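Local coordinates for protein polymerase X (Deinococcus radiodurans, PDB 2W9M) that probably catalyses DNA synthesis from deoxyribonucleoside triphosphates as a family X DNA polymerase, and binds three zinc ions in its PHP domain, at residues H334-S338 / R378-Q382; F358-H364 / P395-E401. All coordinates share one frame; numbering follows the deposited sequence.

In the fold
Interaction 1 and interaction 2 lie next to each other in the PHP domain, their centres about 10 Å apart, and both reach the same zinc ion through H334 and E401. Interaction 2 pairs neighbouring parallel strands, while interaction 1 sets the loop that follows strand 329-333 against the helix connecting those two strands. D363 is where they join: its OD1 accepts from S335 N at 2.8 Å, and its OD2 stands 2.7 Å from Q382 NE2. A second tie is a probable hydrogen bond of 3.0 Å between S338 OG and H364 N. H364 holds another zinc ion of this three-metal site, together with D339 and H518.

Interaction 1: H334-S338 / R378-Q382. With ZN (zinc ion), chain D.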
# COMPACT_ATOMS: atom_id res chain seq x y z
N HIS A 334 10.23 7.35 3.32
CA HIS A 334 11.59 7.09 2.85
C HIS A 334 12.13 8.22 1.98
O HIS A 334 11.37 8.90 1.30
CB HIS A 334 11.67 5.75 2.12
CG HIS A 334 11.41 4.57 2.99
ND1 HIS A 334 12.42 3.77 3.50
CD2 HIS A 334 10.25 4.05 3.47
CE1 HIS A 334 11.90 2.82 4.25
NE2 HIS A 334 10.58 2.97 4.25
N SER A 335 13.44 8.40 2.02
CA SER A 335 14.09 9.47 1.28
C SER A 335 15.22 8.93 0.41
O SER A 335 15.48 7.73 0.37
CB SER A 335 14.67 10.51 2.24
OG SER A 335 15.83 10.01 2.88
N THR A 336 15.89 9.85 -0.28
CA THR A 336 17.05 9.52 -1.10
C THR A 336 18.16 8.81 -0.32
O THR A 336 18.93 8.03 -0.89
CB THR A 336 17.59 10.78 -1.79
OG1 THR A 336 17.05 10.85 -3.12
CG2 THR A 336 19.11 10.75 -1.87
N TRP A 337 18.24 9.06 0.99
CA TRP A 337 19.21 8.38 1.86
C TRP A 337 19.09 6.86 1.77
O TRP A 337 20.08 6.14 1.90
CB TRP A 337 19.02 8.81 3.32
CG TRP A 337 19.51 10.19 3.60
CD1 TRP A 337 18.81 11.35 3.47
CD2 TRP A 337 20.81 10.55 4.07
NE1 TRP A 337 19.60 12.42 3.83
CE2 TRP A 337 20.83 11.95 4.20
CE3 TRP A 337 21.96 9.82 4.40
CZ2 TRP A 337 21.96 12.64 4.64
CZ3 TRP A 337 23.08 10.51 4.84
CH2 TRP A 337 23.07 11.90 4.95
N SER A 338 17.87 6.38 1.56
CA SER A 338 17.60 4.95 1.50
C SER A 338 17.24 4.55 0.07
O SER A 338 18.05 4.68 -0.85
CB SER A 338 16.45 4.60 2.45
OG SER A 338 16.50 3.25 2.85
N ARG A 378 26.31 6.59 8.24
CA ARG A 378 25.42 7.31 7.34
C ARG A 378 24.17 7.81 8.07
O ARG A 378 23.62 8.87 7.73
CB ARG A 378 25.01 6.45 6.15
CG ARG A 378 26.08 6.32 5.08
CD ARG A 378 25.53 5.58 3.88
NE ARG A 378 24.53 6.37 3.18
CZ ARG A 378 23.40 5.88 2.68
NH1 ARG A 378 23.10 4.59 2.83
NH2 ARG A 378 22.55 6.68 2.05
N LEU A 379 23.71 7.05 9.05
CA LEU A 379 22.59 7.48 9.87
C LEU A 379 22.94 8.75 10.64
O LEU A 379 22.12 9.65 10.78
CB LEU A 379 22.16 6.38 10.85
CG LEU A 379 21.04 6.79 11.80
CD1 LEU A 379 19.75 7.02 11.02
CD2 LEU A 379 20.83 5.74 12.88
N ARG A 380 24.17 8.81 11.15
CA ARG A 380 24.61 9.99 11.90
C ARG A 380 24.64 11.20 10.98
O ARG A 380 24.28 12.31 11.39
CB ARG A 380 25.97 9.75 12.56
CG ARG A 380 26.03 8.51 13.44
CD ARG A 380 26.72 8.77 14.77
NE ARG A 380 28.04 9.39 14.62
CZ ARG A 380 28.27 10.70 14.66
NH1 ARG A 380 27.26 11.54 14.84
NH2 ARG A 380 29.50 11.17 14.52
N GLU A 381 25.04 10.99 9.73
CA GLU A 381 25.02 12.05 8.73
C GLU A 381 23.60 12.50 8.39
O GLU A 381 23.36 13.70 8.19
CB GLU A 381 25.76 11.61 7.46
CG GLU A 381 27.25 11.44 7.66
CD GLU A 381 28.01 11.22 6.36
OE1 GLU A 381 29.00 11.94 6.12
OE2 GLU A 381 27.61 10.33 5.57
N GLN A 382 22.66 11.56 8.33
CA GLN A 382 21.27 11.93 8.09
C GLN A 382 20.73 12.79 9.22
O GLN A 382 20.04 13.79 8.99
CB GLN A 382 20.39 10.68 7.92
CG GLN A 382 18.91 10.99 7.65
CD GLN A 382 18.03 9.75 7.67
OE1 GLN A 382 17.81 9.15 8.72
NE2 GLN A 382 17.53 9.38 6.50
ZN ZN D . 9.25 1.23 4.91
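W337 and Q382 meet through the flat side of the indole. Q382 CB sits over the six-membered ring, 3.8 Å from its centroid and almost on the ring normal, a CH-pi contact. Beyond CB the glutamine chain runs extended across the indole, with its amide plane 69° from the ring, and NE2 ends 3.6 Å from W337 CB. The far corner of the ring reaches the helix backbone, where CH2 lies 3.4 Å from Q382 N, and E381 CB flanks the same corner at 3.7 Å from CH2. The helix is 376-391, which links strands 358-364 and 396-403 of the PHP domain; the loop follows strand 329-333 and carries H334, the second histidine of the His-x-His pair with H332. Zinc is bound by H334 NE2 at 2.3 Å, and H332, E401 and D516 complete that metal's shell. Hydrogen bonds supply the polar part of the contact. R378 bends at its third torsion (chi3 69°), which brings the guanidinium edge to the W337 carbonyl, the oxygen tilted 21° from its plane. NH2 donates to W337 O on a lone pair in the carbonyl plane, in a bond modelled short (2.5 Å) and bent. Within the loop, S335 OG accepts from W337 N at 3.2 Å, an ST turn, and the same oxygen lies at the edge of the indole. At the ring's polar end, NE1 donates to E385. With an alanine here, Q382 CB would probably lose the face it packs on and E385 its indole N-H.

Interaction 2: F358-H364 / P395-E401; sequences FLGTADH and PIVAGSE. With ZN (zinc ion), chain C; ZN (zinc ion), chain D; ZN (zinc ion), chain E.
H364 and E401 lie side by side on neighbouring parallel strands, H364 at the end of 358-364 and E401 within 396-403, pointing the same way, with imidazole and carboxylate planes 30° apart and CE1 of H364 3.5 Å from OE1 of E401. Each ends on metal. NE2 of H364 binds one zinc ion at 2.1 Å; E401 divides its oxygens, OE1 to a second zinc at 2.2 Å and OE2 to a third at 2.1 Å. With CG anti to the backbone N (chi1 -171°) and the chain straight beyond it, the glutamate extends its carboxylate to the metals. In the backbone, E401 N donates to D363 O at 2.9 Å, coming from above the carbonyl plane. Toward the start of the pair, F358 and V397 cross at a slant, CD2 to CG2 3.9 Å, while F358 CB rests 3.7 Å from P395 CB. L359 and I396 share one face of the sheet, where both touch helix 344-353. Midway, T361 lays CG2 against the backbone, 3.4 Å from G399 O. Three backbone bonds, L359 N to P395 O, V397 N to L359 O and T361 N to V397 O, hold the two strands of this beta-alpha-beta unit together at their start. H428 and H456 share the zinc on OE2, and S426 is a further polar partner of the carboxylate. Because one carboxylate serves two metals, a shift of this part of the strand would probably disturb both coordination shells together, with the zinc on H364 close beside them.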
# COMPACT_ATOMS: atom_id res chain seq x y z
N PHE A 358 3.56 17.36 10.46
CA PHE A 358 4.98 17.02 10.53
C PHE A 358 5.32 15.72 9.81
O PHE A 358 4.46 14.88 9.56
CB PHE A 358 5.47 17.00 11.99
CG PHE A 358 4.95 15.84 12.80
CD1 PHE A 358 3.70 15.91 13.40
CD2 PHE A 358 5.70 14.69 12.97
CE1 PHE A 358 3.21 14.86 14.16
CE2 PHE A 358 5.22 13.63 13.72
CZ PHE A 358 3.97 13.71 14.31
N LEU A 359 6.60 15.56 9.47
CA LEU A 359 7.08 14.40 8.73
C LEU A 359 7.88 13.46 9.61
O LEU A 359 8.72 13.89 10.40
CB LEU A 359 7.95 14.83 7.55
CG LEU A 359 8.65 13.72 6.77
CD1 LEU A 359 7.70 13.02 5.81
CD2 LEU A 359 9.84 14.28 6.01
N GLY A 360 7.62 12.17 9.47
CA GLY A 360 8.37 11.15 10.18
C GLY A 360 9.35 10.45 9.26
O GLY A 360 8.96 9.69 8.37
N THR A 361 10.63 10.71 9.48
CA THR A 361 11.70 10.06 8.76
C THR A 361 11.82 8.60 9.18
O THR A 361 11.59 8.28 10.35
CB THR A 361 13.03 10.79 9.04
OG1 THR A 361 13.18 11.88 8.12
CG2 THR A 361 14.22 9.85 8.92
N ALA A 362 12.15 7.72 8.25
CA ALA A 362 12.27 6.29 8.56
C ALA A 362 12.87 5.46 7.42
O ALA A 362 12.22 4.59 6.86
CB ALA A 362 10.91 5.72 8.96
N ASP A 363 14.13 5.73 7.10
CA ASP A 363 14.83 4.99 6.06
C ASP A 363 15.33 3.64 6.58
O ASP A 363 15.41 3.44 7.79
CB ASP A 363 15.99 5.83 5.50
CG ASP A 363 15.50 6.94 4.57
OD1 ASP A 363 14.91 6.62 3.52
OD2 ASP A 363 15.70 8.13 4.90
N HIS A 364 15.64 2.72 5.68
CA HIS A 364 16.07 1.38 6.09
C HIS A 364 17.43 1.41 6.74
O HIS A 364 18.14 2.42 6.69
CB HIS A 364 16.13 0.43 4.89
CG HIS A 364 14.88 0.39 4.08
ND1 HIS A 364 13.83 -0.46 4.36
CD2 HIS A 364 14.51 1.11 2.99
CE1 HIS A 364 12.87 -0.26 3.48
NE2 HIS A 364 13.25 0.68 2.64
N PRO A 395 9.13 20.91 10.17
CA PRO A 395 8.62 20.04 11.24
C PRO A 395 8.94 18.58 10.97
O PRO A 395 8.19 17.92 10.24
CB PRO A 395 7.10 20.26 11.18
CG PRO A 395 6.86 21.33 10.13
CD PRO A 395 8.06 21.30 9.24
N ILE A 396 10.03 18.08 11.54
CA ILE A 396 10.48 16.71 11.30
C ILE A 396 10.76 15.95 12.60
O ILE A 396 11.23 16.52 13.58
CB ILE A 396 11.75 16.67 10.42
CG1 ILE A 396 11.56 17.51 9.15
CG2 ILE A 396 12.12 15.24 10.05
CD1 ILE A 396 12.78 17.52 8.25
N VAL A 397 10.47 14.65 12.57
CA VAL A 397 10.80 13.75 13.66
C VAL A 397 11.69 12.64 13.09
O VAL A 397 11.33 12.00 12.10
CB VAL A 397 9.52 13.16 14.29
CG1 VAL A 397 9.82 11.91 15.09
CG2 VAL A 397 8.83 14.20 15.17
N ALA A 398 12.86 12.43 13.68
CA ALA A 398 13.83 11.49 13.11
C ALA A 398 13.57 10.06 13.55
O ALA A 398 13.48 9.76 14.74
CB ALA A 398 15.24 11.91 13.47
N GLY A 399 13.45 9.17 12.58
CA GLY A 399 13.27 7.77 12.88
C GLY A 399 14.08 6.88 11.97
O GLY A 399 14.90 7.35 11.18
N SER A 400 13.86 5.58 12.09
CA SER A 400 14.51 4.61 11.23
C SER A 400 13.64 3.38 11.14
O SER A 400 12.95 3.02 12.09
CB SER A 400 15.89 4.25 11.79
OG SER A 400 16.45 3.16 11.09
N GLU A 401 13.64 2.72 9.98
CA GLU A 401 12.97 1.43 9.88
C GLU A 401 14.00 0.34 10.10
O GLU A 401 14.67 -0.10 9.16
CB GLU A 401 12.28 1.25 8.53
CG GLU A 401 11.42 -0.00 8.50
CD GLU A 401 10.73 -0.23 7.17
OE1 GLU A 401 10.90 0.62 6.27
OE2 GLU A 401 10.02 -1.26 7.04
ZN ZN C . 11.98 0.88 1.03
ZN ZN D . 9.25 1.23 4.91
ZN ZN E . 9.24 -1.74 5.14